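Local coordinates for protein 3-dehydroquinate dehydratase (Clostridium difficile, PDB 4H3D) that catalyses the cis-dehydration of 3-dehydroquinate to 3-dehydroshikimate, the third step of the chorismate pathway, through an imine formed with an active-site lysine, at residues I13-G18 against L46-W51; V88-E93 against E120-D125; V114-V119 against A170-I175; F229-S234 against P238-F243. All coordinates share one frame; numbering follows the deposited sequence.

Interaction 1. Residues I13-G18 against L46-W51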
# COMPACT_ATOMS: atom_id res chain seq x y z
N ILE B 13 13.01 16.45 -14.33
CA ILE B 13 12.43 15.61 -13.25
C ILE B 13 13.50 15.47 -12.14
O ILE B 13 14.66 15.21 -12.44
CB ILE B 13 12.04 14.19 -13.77
CG1 ILE B 13 10.82 14.25 -14.68
CG2 ILE B 13 11.73 13.26 -12.62
CD1 ILE B 13 9.55 14.85 -14.03
N THR B 14 13.10 15.66 -10.88
CA THR B 14 14.04 15.56 -9.74
C THR B 14 13.75 14.29 -8.94
O THR B 14 12.82 14.25 -8.15
CB THR B 14 13.90 16.77 -8.77
OG1 THR B 14 14.08 17.99 -9.49
CG2 THR B 14 14.92 16.68 -7.65
N ILE B 15 14.54 13.24 -9.18
CA ILE B 15 14.37 11.96 -8.48
C ILE B 15 14.93 12.12 -7.09
O ILE B 15 16.03 12.65 -6.91
CB ILE B 15 15.09 10.80 -9.21
CG1 ILE B 15 14.62 10.72 -10.67
CG2 ILE B 15 14.85 9.43 -8.49
CD1 ILE B 15 15.29 9.60 -11.45
N GLY B 16 14.17 11.66 -6.09
CA GLY B 16 14.58 11.77 -4.70
C GLY B 16 13.85 12.86 -3.95
O GLY B 16 14.07 13.06 -2.76
N GLU B 17 12.99 13.58 -4.64
CA GLU B 17 12.23 14.67 -4.02
C GLU B 17 10.74 14.39 -4.18
O GLU B 17 10.29 13.91 -5.22
CB GLU B 17 12.60 16.01 -4.69
CG GLU B 17 12.07 17.25 -3.97
CD GLU B 17 12.52 18.57 -4.63
OE1 GLU B 17 13.17 18.52 -5.70
OE2 GLU B 17 12.22 19.64 -4.07
N GLY B 18 9.97 14.69 -3.13
CA GLY B 18 8.53 14.54 -3.14
C GLY B 18 7.97 13.14 -3.40
O GLY B 18 8.44 12.14 -2.86
N LEU B 46 3.12 10.31 -16.41
CA LEU B 46 4.18 9.41 -16.02
C LEU B 46 5.42 10.30 -16.00
O LEU B 46 5.40 11.41 -16.54
CB LEU B 46 4.32 8.25 -17.00
CG LEU B 46 4.64 8.57 -18.45
CD1 LEU B 46 6.08 9.07 -18.59
CD2 LEU B 46 4.42 7.32 -19.31
N ASP B 47 6.49 9.83 -15.39
CA ASP B 47 7.66 10.64 -15.22
C ASP B 47 8.82 10.22 -16.10
O ASP B 47 9.52 11.05 -16.64
CB ASP B 47 8.07 10.61 -13.75
CG ASP B 47 7.00 11.16 -12.84
OD1 ASP B 47 6.67 12.35 -13.00
OD2 ASP B 47 6.48 10.42 -11.97
N ILE B 48 9.01 8.92 -16.26
CA ILE B 48 10.15 8.38 -16.98
C ILE B 48 9.69 7.22 -17.83
O ILE B 48 8.80 6.45 -17.44
CB ILE B 48 11.21 7.84 -15.97
CG1 ILE B 48 11.70 8.96 -15.05
CG2 ILE B 48 12.39 7.17 -16.70
CD1 ILE B 48 12.60 8.48 -13.92
N ILE B 49 10.30 7.09 -19.00
CA ILE B 49 10.04 5.99 -19.90
C ILE B 49 11.31 5.13 -19.95
O ILE B 49 12.41 5.66 -20.05
CB ILE B 49 9.68 6.47 -21.31
CG1 ILE B 49 8.30 7.13 -21.29
CG2 ILE B 49 9.69 5.29 -22.28
CD1 ILE B 49 7.87 7.76 -22.64
N GLU B 50 11.15 3.82 -19.81
CA GLU B 50 12.26 2.88 -19.88
C GLU B 50 12.16 2.10 -21.17
O GLU B 50 11.12 1.55 -21.48
CB GLU B 50 12.22 1.88 -18.71
CG GLU B 50 13.26 0.74 -18.82
CD GLU B 50 13.16 -0.29 -17.66
OE1 GLU B 50 12.04 -0.74 -17.36
OE2 GLU B 50 14.21 -0.63 -17.08
N TRP B 51 13.23 2.08 -21.95
CA TRP B 51 13.26 1.22 -23.13
C TRP B 51 13.99 -0.06 -22.77
O TRP B 51 15.21 -0.05 -22.51
CB TRP B 51 13.91 1.91 -24.33
CG TRP B 51 13.93 1.05 -25.56
CD1 TRP B 51 13.08 0.03 -25.86
CD2 TRP B 51 14.81 1.19 -26.70
NE1 TRP B 51 13.40 -0.52 -27.09
CE2 TRP B 51 14.44 0.18 -27.63
CE3 TRP B 51 15.86 2.04 -27.02
CZ2 TRP B 51 15.10 0.01 -28.84
CZ3 TRP B 51 16.51 1.87 -28.23
CH2 TRP B 51 16.13 0.86 -29.12
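I15 and I48 meet methyl to methyl, CD1 of the one lying 3.8 Å from CD1 of the other. Here the small N-terminal hairpin (strands 8-10 and 13-15) closes over the floor of a TIM barrel, where strand 48-52 begins, a covering hairpin being familiar among type I dehydroquinases. Both isoleucines hold their CA-CB-CG1-CD1 chains extended (chi2 180° in I15, 173° in I48), which carries each terminal methyl well away from its own backbone; the two side chains approach at roughly a right angle. Neither CB aims at the other segment, and it is the reach of the long branch that closes the gap.

The second touch lies nearer the surface. I13 crosses D47 with its long branch, CG1 standing 4.0 Å from D47 O. No hydrogen bond joins the segments, and they are not strand neighbours, with CA of I13 and CA of D47 7.2 Å apart.

Further out, I15 and I48 are each paired along their own strand: I15 through its backbone with V8 across the hairpin, I48 through its backbone with I22 and V24 of the adjoining barrel strand. I13 also rests on P80. The carboxylate of D47 is committed to that barrel strand as well: OD2 accepts the backbone N-H of I22, while OD1 lies 4.0 Å from the CD1 methyl of I13.

Interaction 2. Residues V88-E93 against E120-D125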
# COMPACT_ATOMS: atom_id res chain seq x y z
N VAL B 88 19.65 -12.15 -19.53
CA VAL B 88 18.90 -13.39 -19.33
C VAL B 88 18.94 -13.86 -17.89
O VAL B 88 17.93 -14.28 -17.34
CB VAL B 88 19.41 -14.51 -20.27
CG1 VAL B 88 18.81 -15.87 -19.89
CG2 VAL B 88 19.12 -14.15 -21.73
N VAL B 89 20.10 -13.75 -17.25
CA VAL B 89 20.24 -14.25 -15.88
C VAL B 89 19.38 -13.45 -14.91
O VAL B 89 19.04 -13.95 -13.84
CB VAL B 89 21.71 -14.26 -15.40
CG1 VAL B 89 22.58 -14.98 -16.40
CG2 VAL B 89 22.22 -12.85 -15.16
N GLU B 90 19.00 -12.22 -15.27
CA GLU B 90 18.17 -11.41 -14.41
C GLU B 90 16.76 -11.14 -15.00
O GLU B 90 16.16 -10.13 -14.71
CB GLU B 90 18.93 -10.13 -13.98
CG GLU B 90 20.18 -10.52 -13.18
CD GLU B 90 20.82 -9.40 -12.41
OE1 GLU B 90 20.10 -8.53 -11.86
OE2 GLU B 90 22.07 -9.41 -12.32
N GLY B 91 16.28 -12.07 -15.82
CA GLY B 91 14.92 -12.02 -16.36
C GLY B 91 14.75 -11.60 -17.81
O GLY B 91 13.62 -11.56 -18.31
N GLY B 92 15.86 -11.33 -18.48
CA GLY B 92 15.85 -10.82 -19.85
C GLY B 92 15.51 -11.79 -20.95
O GLY B 92 15.42 -12.98 -20.75
N GLU B 93 15.41 -11.24 -22.16
CA GLU B 93 14.96 -11.97 -23.35
C GLU B 93 16.02 -12.45 -24.34
O GLU B 93 15.73 -13.28 -25.17
CB GLU B 93 14.03 -11.04 -24.13
CG GLU B 93 12.85 -10.55 -23.33
CD GLU B 93 11.83 -11.64 -23.09
OE1 GLU B 93 11.57 -12.42 -24.04
OE2 GLU B 93 11.28 -11.71 -21.96
N GLU B 120 23.81 -3.90 -14.57
CA GLU B 120 23.65 -4.94 -13.56
C GLU B 120 24.90 -5.16 -12.69
O GLU B 120 25.99 -5.38 -13.22
CB GLU B 120 23.26 -6.24 -14.26
CG GLU B 120 21.90 -6.17 -14.84
CD GLU B 120 21.66 -7.20 -15.93
OE1 GLU B 120 22.59 -7.98 -16.24
OE2 GLU B 120 20.54 -7.21 -16.48
N LEU B 121 24.72 -5.11 -11.37
CA LEU B 121 25.79 -5.37 -10.39
C LEU B 121 26.57 -6.66 -10.71
O LEU B 121 27.80 -6.72 -10.60
CB LEU B 121 25.19 -5.50 -8.99
CG LEU B 121 26.16 -5.72 -7.83
CD1 LEU B 121 27.12 -4.53 -7.69
CD2 LEU B 121 25.40 -5.96 -6.54
N PHE B 122 25.84 -7.67 -11.11
CA PHE B 122 26.37 -9.00 -11.36
C PHE B 122 27.37 -9.08 -12.54
O PHE B 122 28.10 -10.06 -12.66
CB PHE B 122 25.20 -10.00 -11.52
CG PHE B 122 25.54 -11.41 -11.11
CD1 PHE B 122 25.79 -11.70 -9.77
CD2 PHE B 122 25.54 -12.45 -12.02
CE1 PHE B 122 26.08 -12.98 -9.36
CE2 PHE B 122 25.84 -13.74 -11.62
CZ PHE B 122 26.11 -14.01 -10.28
N MET B 123 27.38 -8.06 -13.40
CA MET B 123 28.34 -8.01 -14.51
C MET B 123 29.78 -7.86 -14.01
O MET B 123 30.72 -8.17 -14.73
CB MET B 123 27.98 -6.86 -15.46
CG MET B 123 26.69 -7.08 -16.21
SD MET B 123 26.78 -8.48 -17.33
CE MET B 123 28.04 -7.92 -18.47
N GLY B 124 29.94 -7.41 -12.77
CA GLY B 124 31.27 -7.29 -12.15
C GLY B 124 31.89 -5.91 -12.25
O GLY B 124 31.53 -5.11 -13.10
N ASP B 125 32.87 -5.67 -11.38
CA ASP B 125 33.53 -4.37 -11.28
C ASP B 125 34.17 -3.85 -12.58
O ASP B 125 34.13 -2.65 -12.85
CB ASP B 125 34.61 -4.39 -10.19
CG ASP B 125 34.04 -4.61 -8.80
OD1 ASP B 125 32.83 -4.35 -8.58
OD2 ASP B 125 34.81 -5.06 -7.91
O HOH W 1 22.84 -7.65 -10.84
O HOH W 2 23.58 -9.80 -14.66
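E90 lays its carboxylate alongside E120 and against F122, and the closest of these touches is from E90 OE2 to F122 CB, 3.3 Å. The two glutamates run past each other in opposite directions, both extended beyond CG, with their carboxylate planes only 19° apart and stacked. E90 OE2 sits 3.9 Å from E120 CB, so one acid's end covers the other's stem. This inner part is buried and compact. Between E90 OE2 and E120 OE1, themselves 4.2 Å apart, a water donates to both, at 2.8 Å to E90 OE2 and 2.6 Å to E120 OE1, bridging the two carboxylates. Near the E90 carboxylate a second water accepts the N-H of F122 at 3.0 Å. E120 OE2 has its own partners, a salt bridge to R86 NH1 and the backbone N-H of S87, which would be expected to stabilise the carboxylate of E120.

The outer side is looser. F122 gives the contact little beyond its CB; the ring is steeply inclined to the E90 carboxylate, 74° between planes, and belongs to an exposed residue. V89, exposed too, comes no nearer than 4.6 Å.

Deeper in, E90 OE1 is hydrogen-bonded to H147 ND1, placing this glutamate in the second shell. The two barrel loops meet beside H147 and the substrate-binding R86, consistent with the histidine-glutamate pair of the type I dehydroquinase active site.

Interaction 3. Residues V114-V119 against A170-I175. With SHL (5-hydroxy-6-methyl-4-oxo-4H-pyran-2-carboxylic acid), chain I.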
# COMPACT_ATOMS: atom_id res chain seq x y z
N VAL B 114 19.98 9.33 -24.30
CA VAL B 114 19.44 8.68 -23.08
C VAL B 114 19.85 9.44 -21.83
O VAL B 114 20.98 9.94 -21.73
CB VAL B 114 19.83 7.18 -22.96
CG1 VAL B 114 19.30 6.38 -24.16
CG2 VAL B 114 21.33 7.00 -22.82
N ASP B 115 18.94 9.52 -20.87
CA ASP B 115 19.16 10.27 -19.64
C ASP B 115 19.70 9.40 -18.52
O ASP B 115 20.42 9.90 -17.63
CB ASP B 115 17.85 10.92 -19.24
CG ASP B 115 17.36 11.85 -20.30
OD1 ASP B 115 18.03 12.87 -20.53
OD2 ASP B 115 16.32 11.56 -20.92
N LEU B 116 19.32 8.11 -18.55
CA LEU B 116 19.80 7.10 -17.59
C LEU B 116 20.01 5.78 -18.30
O LEU B 116 19.40 5.51 -19.33
CB LEU B 116 18.78 6.82 -16.48
CG LEU B 116 18.04 7.96 -15.80
CD1 LEU B 116 16.73 8.27 -16.54
CD2 LEU B 116 17.72 7.60 -14.36
N ILE B 117 20.88 4.96 -17.73
CA ILE B 117 21.07 3.59 -18.19
C ILE B 117 21.04 2.69 -16.97
O ILE B 117 21.39 3.13 -15.87
CB ILE B 117 22.42 3.35 -18.95
CG1 ILE B 117 23.63 3.78 -18.10
CG2 ILE B 117 22.40 4.07 -20.26
CD1 ILE B 117 25.01 3.34 -18.71
N ASP B 118 20.63 1.45 -17.16
CA ASP B 118 20.59 0.46 -16.07
C ASP B 118 21.68 -0.57 -16.33
O ASP B 118 21.69 -1.23 -17.37
CB ASP B 118 19.18 -0.18 -15.98
CG ASP B 118 19.10 -1.34 -14.96
OD1 ASP B 118 19.97 -2.22 -14.98
OD2 ASP B 118 18.10 -1.39 -14.18
N VAL B 119 22.63 -0.66 -15.40
CA VAL B 119 23.70 -1.64 -15.50
C VAL B 119 23.60 -2.62 -14.31
O VAL B 119 23.35 -2.23 -13.19
CB VAL B 119 25.11 -0.98 -15.59
CG1 VAL B 119 25.13 0.06 -16.72
CG2 VAL B 119 25.48 -0.33 -14.32
N ALA B 170 26.81 4.22 -8.49
CA ALA B 170 25.43 4.30 -8.99
C ALA B 170 24.81 5.61 -8.53
O ALA B 170 24.98 6.00 -7.38
CB ALA B 170 24.58 3.15 -8.47
N ASP B 171 24.13 6.31 -9.42
CA ASP B 171 23.37 7.47 -9.01
C ASP B 171 22.11 6.96 -8.30
O ASP B 171 21.61 7.63 -7.39
CB ASP B 171 22.99 8.30 -10.24
CG ASP B 171 24.19 8.87 -10.95
OD1 ASP B 171 24.74 9.89 -10.47
OD2 ASP B 171 24.59 8.32 -12.00
N LEU B 172 21.64 5.77 -8.71
CA LEU B 172 20.40 5.18 -8.19
C LEU B 172 20.50 3.66 -8.04
O LEU B 172 20.25 2.91 -8.99
CB LEU B 172 19.23 5.50 -9.15
CG LEU B 172 18.83 6.96 -9.35
CD1 LEU B 172 17.85 7.10 -10.54
CD2 LEU B 172 18.24 7.57 -8.07
N PRO B 173 20.91 3.20 -6.85
CA PRO B 173 20.91 1.77 -6.57
C PRO B 173 19.50 1.20 -6.70
O PRO B 173 18.54 1.83 -6.24
CB PRO B 173 21.34 1.70 -5.11
CG PRO B 173 22.11 2.92 -4.87
CD PRO B 173 21.50 3.98 -5.76
N LYS B 174 19.38 0.02 -7.30
CA LYS B 174 18.09 -0.60 -7.48
C LYS B 174 18.14 -2.07 -7.12
O LYS B 174 19.04 -2.79 -7.57
CB LYS B 174 17.63 -0.49 -8.93
CG LYS B 174 16.31 -1.26 -9.23
CD LYS B 174 15.94 -1.18 -10.68
CE LYS B 174 14.65 -1.95 -10.95
NZ LYS B 174 14.27 -1.94 -12.40
N ILE B 175 17.17 -2.52 -6.34
CA ILE B 175 17.07 -3.93 -6.01
C ILE B 175 15.65 -4.41 -6.08
O ILE B 175 14.72 -3.73 -5.65
CB ILE B 175 17.76 -4.32 -4.65
CG1 ILE B 175 17.99 -5.83 -4.60
CG2 ILE B 175 16.96 -3.84 -3.44
CD1 ILE B 175 18.89 -6.28 -3.48
OAD SHL I . 8.32 -3.59 -12.26
CAH SHL I . 8.91 -4.70 -12.17
OAA SHL I . 8.26 -5.76 -12.01
CAK SHL I . 10.35 -4.72 -12.27
OAG SHL I . 11.05 -3.48 -12.45
CAF SHL I . 12.42 -3.50 -12.74
CAL SHL I . 13.04 -2.33 -13.04
CAJ SHL I . 13.03 -4.71 -12.81
OAC SHL I . 14.32 -4.77 -13.11
CAI SHL I . 12.34 -5.86 -12.56
CAE SHL I . 11.03 -5.88 -12.29
OAB SHL I . 12.97 -7.02 -12.59
O HOH W 3 15.58 -0.19 -14.22
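Strands 116-120 and 172-177 run parallel but are not neighbours, for strand 141-148 lies between them and keeps the CA atoms of D118 and K174 9.0 Å apart. Contact across that gap falls to four buried side chains. L116 and L172 both aim at the opposing segment and meet by one methyl each, CD2 of L116 lying 3.9 Å from CD1 of L172 in an apolar contact.

One pair further along, D118 and K174 cross at about a right angle, OD2 of D118 coming within 4.1 Å of K174 CD, partway along the aliphatic chain. This is the interior of a TIM barrel: next-but-one strands reach each other by inward-pointing side chains, with leucines toward the floor and the charged residues toward the catalytic mouth. K174 is fully extended, its CG anti to the backbone N (chi1 174°) and every later torsion near 180°, and that straight rod delivers NZ to the ligand. The Schiff-base lysine is here joined covalently, NZ to the exocyclic carbon CAL of SHL at 1.4 Å.

Direct pairing of the acid with the amine is absent, since D118 OD2 and K174 NZ are 4.3 Å apart. A water spans them instead, donating to D118 OD2 at 2.8 Å and accepting from K174 NZ at the same distance. The carboxylate is held by other partners: OD2 forms a salt bridge with R86 NH2, and OD1 is hydrogen-bonded to S145 OG.

Interaction 4. Residues F229-S234 against P238-F243. With SHL (5-hydroxy-6-methyl-4-oxo-4H-pyran-2-carboxylic acid), chain I.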
# COMPACT_ATOMS: atom_id res chain seq x y z
N PHE B 229 7.65 1.35 -10.76
CA PHE B 229 7.39 0.95 -12.14
C PHE B 229 5.95 0.49 -12.37
O PHE B 229 5.44 -0.38 -11.67
CB PHE B 229 8.37 -0.16 -12.54
CG PHE B 229 9.81 0.31 -12.63
CD1 PHE B 229 10.55 0.57 -11.49
CD2 PHE B 229 10.42 0.49 -13.86
CE1 PHE B 229 11.88 1.00 -11.58
CE2 PHE B 229 11.75 0.92 -13.95
CZ PHE B 229 12.46 1.17 -12.80
N GLY B 230 5.31 1.09 -13.36
CA GLY B 230 3.94 0.74 -13.72
C GLY B 230 3.94 0.04 -15.08
O GLY B 230 4.90 0.16 -15.84
N ALA B 231 2.89 -0.71 -15.37
CA ALA B 231 2.79 -1.40 -16.64
C ALA B 231 2.05 -0.49 -17.62
O ALA B 231 1.18 0.30 -17.22
CB ALA B 231 2.04 -2.72 -16.46
N ALA B 232 2.40 -0.58 -18.90
CA ALA B 232 1.77 0.24 -19.95
C ALA B 232 0.30 -0.11 -20.09
O ALA B 232 -0.57 0.76 -20.00
CB ALA B 232 2.48 0.07 -21.27
N LYS B 233 0.02 -1.39 -20.31
CA LYS B 233 -1.35 -1.85 -20.46
C LYS B 233 -2.06 -1.92 -19.10
O LYS B 233 -1.43 -1.80 -18.05
CB LYS B 233 -1.38 -3.23 -21.12
CG LYS B 233 -0.70 -3.29 -22.48
CD LYS B 233 -0.83 -4.68 -23.09
CE LYS B 233 -0.13 -5.75 -22.25
NZ LYS B 233 -0.31 -7.10 -22.82
N SER B 234 -3.38 -2.11 -19.15
CA SER B 234 -4.20 -2.21 -17.93
C SER B 234 -4.45 -3.68 -17.50
O SER B 234 -5.40 -3.97 -16.77
CB SER B 234 -5.52 -1.48 -18.13
OG SER B 234 -6.20 -1.95 -19.27
N PRO B 238 0.24 -11.49 -13.15
CA PRO B 238 -0.05 -10.43 -12.17
C PRO B 238 1.18 -9.90 -11.43
O PRO B 238 2.31 -10.24 -11.78
CB PRO B 238 -1.02 -11.11 -11.20
CG PRO B 238 -0.62 -12.53 -11.24
CD PRO B 238 -0.18 -12.81 -12.64
N GLY B 239 0.96 -9.08 -10.41
CA GLY B 239 2.05 -8.46 -9.66
C GLY B 239 2.44 -7.11 -10.27
O GLY B 239 3.43 -6.50 -9.86
N GLN B 240 1.66 -6.66 -11.26
CA GLN B 240 1.89 -5.38 -11.94
C GLN B 240 0.68 -4.47 -11.74
O GLN B 240 -0.43 -4.93 -11.51
CB GLN B 240 2.09 -5.61 -13.44
CG GLN B 240 3.28 -6.51 -13.82
CD GLN B 240 4.64 -5.84 -13.66
OE1 GLN B 240 4.75 -4.62 -13.51
NE2 GLN B 240 5.70 -6.65 -13.72
N ILE B 241 0.91 -3.16 -11.84
CA ILE B 241 -0.15 -2.18 -11.69
C ILE B 241 -0.04 -1.24 -12.89
O ILE B 241 1.06 -0.78 -13.21
CB ILE B 241 -0.03 -1.43 -10.32
CG1 ILE B 241 -1.06 -0.31 -10.19
CG2 ILE B 241 1.35 -0.84 -10.14
CD1 ILE B 241 -1.07 0.32 -8.81
N SER B 242 -1.14 -0.99 -13.59
CA SER B 242 -1.10 -0.09 -14.77
C SER B 242 -0.69 1.28 -14.25
O SER B 242 -1.08 1.67 -13.13
CB SER B 242 -2.44 -0.03 -15.48
OG SER B 242 -3.36 0.73 -14.73
N PHE B 243 0.06 2.02 -15.05
CA PHE B 243 0.64 3.28 -14.59
C PHE B 243 -0.38 4.36 -14.21
O PHE B 243 -0.10 5.17 -13.33
CB PHE B 243 1.69 3.81 -15.59
CG PHE B 243 1.12 4.44 -16.83
CD1 PHE B 243 0.84 5.80 -16.85
CD2 PHE B 243 0.90 3.70 -17.98
CE1 PHE B 243 0.32 6.40 -17.99
CE2 PHE B 243 0.38 4.29 -19.11
CZ PHE B 243 0.09 5.64 -19.12
OAD SHL I . 8.32 -3.59 -12.26
CAH SHL I . 8.91 -4.70 -12.17
OAA SHL I . 8.26 -5.76 -12.01
CAK SHL I . 10.35 -4.72 -12.27
OAG SHL I . 11.05 -3.48 -12.45
CAF SHL I . 12.42 -3.50 -12.74
CAL SHL I . 13.04 -2.33 -13.04
CAJ SHL I . 13.03 -4.71 -12.81
OAC SHL I . 14.32 -4.77 -13.11
CAI SHL I . 12.34 -5.86 -12.56
CAE SHL I . 11.03 -5.88 -12.29
OAB SHL I . 12.97 -7.02 -12.59
O HOH W 4 3.65 -2.49 -12.08
O HOH W 5 6.37 -2.70 -15.64
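A231 is hydrogen-bonded through both backbone polar atoms to the other segment: its N-H is donated to I241 O (2.8 Å), and its O receives the N-H of F243 at 3.0 Å. The two bonds flank S242 in a single beta bridge that pins together two parts of the loop following strand 227-229, which run at about a right angle to each other. S242 also directs a CA-H at A231 O and occupies the N-cap position of helix 243-256.

One step toward the pocket, Q240 is modelled in two conformers. In the one described here its chain bends at chi2 (-74°) and swings the amide to the ligand, where NE2 donates to the carboxylate oxygen OAA of SHL at 3.2 Å, bent to 141°. On the other side of the amide, OE1 lies 2.8 Å from a water that accepts the N-H of I241.

Packing completes the turn. G230 brings its CA to 3.3 Å from I241 O, and the F243 ring turns its edge to A231, CD2 3.5 Å from A231 O. F229 leads its ring out of the contact, presenting one face to SHL CAL 3.5 Å above the plane. Away from the pocket, I241 packs on L252 of the second subunit.

Backbone bonds join the two parts of the loop, while an amide donor and an aromatic face meet the ligand, consistent with a barrel loop that lines the dehydroquinate site.

Interaction 1 lies at the floor of the barrel, interaction 3 spans its interior, and interactions 2 and 4 lie in loops at its mouth. Interactions 1 and 3 share one apolar core: I15 CD1 lies 3.7 Å from L172 CD1 and 4.3 Å from L116 CD2. From that core interaction 3 runs up to the ligand, where K174 NZ comes within 3.6 Å of F229 CZ in interaction 4, a cation-pi pair; E50 OE1 of interaction 1 reaches F229 CE2 at 3.8 Å. Interaction 2 continues strand 116-120 into its loop, and the side chain of E90 stays about 7 Å from SHL, with H147 as its hydrogen-bond partner. R86 ties D118 of interaction 3 to E120 of interaction 2.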